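PDB 6PWI: putative hyaluronoglucosaminidase from Clostridium perfringens, which probably acts as a hexosaminidase of glycoside hydrolase family 84, removing N-acetylhexosamine residues from glycans. Local coordinates for residues Phe293-Asp298 / Glu312-Trp317. Numbering follows the deposited sequence.
Sequences FGVLAD and EDLEKW
Between segments 293-298 and 312-317 the nearest CA atoms are those of Val-295 and Leu-314, 9.9 Å apart, so only side chains bridge the gap. Both elements belong to one beta-alpha-beta unit of the (beta/alpha)8 barrel of the family 84 catalytic domain; strand 293-296, the fourth of eight, leads to Asp-299, the predicted proton donor, and helix 304-321 is part of the outer layer. Phe-293 and Val-295, two residues apart, both direct CB at the helix. At one point of contact Val-295 CG2 lies 4.0 Å from Leu-314 CD1, a methyl-to-methyl touch. At the other, Trp-317 and Phe-293 form an offset edge-to-face pair, centroids 5.8 Å apart and planes at 68°; the indole comes edge-on, with Phe-293 CE2 close to its plane. With CG anti to the backbone N (chi1 177°), the Trp-317 side chain extends off the helix toward the strand, bringing CH2 3.8 Å from Phe-293 CE2. Trp-317 NE1 is hydrogen-bonded to Glu-283 of helix 268-286, which also contributes Phe-282, stacked on Phe-293 and touching Leu-314. With no hydrogen bond between the two segments, buried apolar and aromatic packing seats the helix on the barrel wall, while the neighbouring helix satisfies the indole N-H.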
# COMPACT_ATOMS: atom_id res chain seq x y z
N PHE A 293 18.02 6.65 -2.30
CA PHE A 293 17.89 7.14 -3.66
C PHE A 293 17.60 5.99 -4.62
O PHE A 293 18.07 4.87 -4.42
CB PHE A 293 19.16 7.89 -4.06
CG PHE A 293 19.42 9.13 -3.25
CD1 PHE A 293 18.85 10.35 -3.61
CD2 PHE A 293 20.23 9.09 -2.13
CE1 PHE A 293 19.08 11.49 -2.86
CE2 PHE A 293 20.46 10.24 -1.38
CZ PHE A 293 19.89 11.44 -1.75
N GLY A 294 16.84 6.29 -5.69
CA GLY A 294 16.60 5.37 -6.79
C GLY A 294 17.15 5.92 -8.10
O GLY A 294 17.11 7.13 -8.33
N VAL A 295 17.67 5.03 -8.94
CA VAL A 295 18.14 5.39 -10.28
C VAL A 295 17.30 4.62 -11.29
O VAL A 295 17.26 3.40 -11.26
CB VAL A 295 19.64 5.09 -10.44
CG1 VAL A 295 20.11 5.27 -11.88
CG2 VAL A 295 20.49 5.95 -9.51
N LEU A 296 16.62 5.34 -12.19
CA LEU A 296 15.65 4.72 -13.06
C LEU A 296 16.17 4.69 -14.49
O LEU A 296 16.48 5.73 -15.06
CB LEU A 296 14.32 5.48 -12.96
CG LEU A 296 13.80 5.71 -11.54
CD1 LEU A 296 12.42 6.34 -11.58
CD2 LEU A 296 13.77 4.43 -10.74
N ALA A 297 16.21 3.48 -15.07
CA ALA A 297 16.80 3.27 -16.39
C ALA A 297 15.80 2.66 -17.36
O ALA A 297 16.18 2.19 -18.43
CB ALA A 297 18.04 2.41 -16.25
N ASP A 298 14.51 2.68 -17.00
CA ASP A 298 13.46 2.11 -17.83
C ASP A 298 13.43 2.79 -19.19
O ASP A 298 12.96 2.22 -20.17
CB ASP A 298 12.10 2.17 -17.15
CG ASP A 298 11.79 3.54 -16.56
OD1 ASP A 298 12.46 3.92 -15.58
OD2 ASP A 298 10.89 4.22 -17.09
N GLU A 312 28.63 2.38 -9.88
CA GLU A 312 29.88 2.11 -9.17
C GLU A 312 30.36 3.40 -8.50
O GLU A 312 30.82 3.36 -7.36
CB GLU A 312 30.94 1.54 -10.11
CG GLU A 312 31.03 0.03 -10.09
CD GLU A 312 31.64 -0.65 -11.31
OE1 GLU A 312 31.91 0.05 -12.31
OE2 GLU A 312 31.84 -1.88 -11.26
N ASP A 313 30.21 4.52 -9.22
CA ASP A 313 30.65 5.83 -8.75
C ASP A 313 29.69 6.36 -7.68
O ASP A 313 30.13 7.03 -6.74
CB ASP A 313 30.89 6.80 -9.90
CG ASP A 313 32.22 6.57 -10.62
OD1 ASP A 313 33.16 6.07 -9.97
OD2 ASP A 313 32.30 6.89 -11.82
N LEU A 314 28.39 6.06 -7.81
CA LEU A 314 27.40 6.51 -6.84
C LEU A 314 27.53 5.71 -5.55
O LEU A 314 27.24 6.23 -4.47
CB LEU A 314 25.99 6.39 -7.42
CG LEU A 314 25.69 7.33 -8.59
CD1 LEU A 314 24.25 7.17 -9.06
CD2 LEU A 314 25.96 8.77 -8.22
N GLU A 315 27.98 4.45 -5.66
CA GLU A 315 28.14 3.60 -4.49
C GLU A 315 29.28 4.12 -3.62
O GLU A 315 29.18 4.10 -2.39
CB GLU A 315 28.32 2.14 -4.90
CG GLU A 315 28.51 1.18 -3.74
CD GLU A 315 27.30 0.91 -2.85
OE1 GLU A 315 26.21 1.46 -3.12
OE2 GLU A 315 27.45 0.14 -1.87
N LYS A 316 30.36 4.60 -4.26
CA LYS A 316 31.49 5.18 -3.55
C LYS A 316 31.01 6.36 -2.70
O LYS A 316 31.32 6.43 -1.51
CB LYS A 316 32.62 5.57 -4.51
CG LYS A 316 33.66 4.48 -4.78
CD LYS A 316 34.84 4.93 -5.65
CE LYS A 316 34.68 4.61 -7.13
N TRP A 317 30.23 7.25 -3.32
CA TRP A 317 29.62 8.40 -2.67
C TRP A 317 28.78 7.96 -1.47
O TRP A 317 28.85 8.54 -0.38
CB TRP A 317 28.78 9.19 -3.68
CG TRP A 317 28.04 10.35 -3.07
CD1 TRP A 317 28.55 11.59 -2.80
CD2 TRP A 317 26.66 10.37 -2.66
NE1 TRP A 317 27.58 12.38 -2.25
CE2 TRP A 317 26.41 11.67 -2.14
CE3 TRP A 317 25.62 9.45 -2.68
CZ2 TRP A 317 25.16 12.04 -1.65
CZ3 TRP A 317 24.39 9.82 -2.18
CH2 TRP A 317 24.16 11.10 -1.68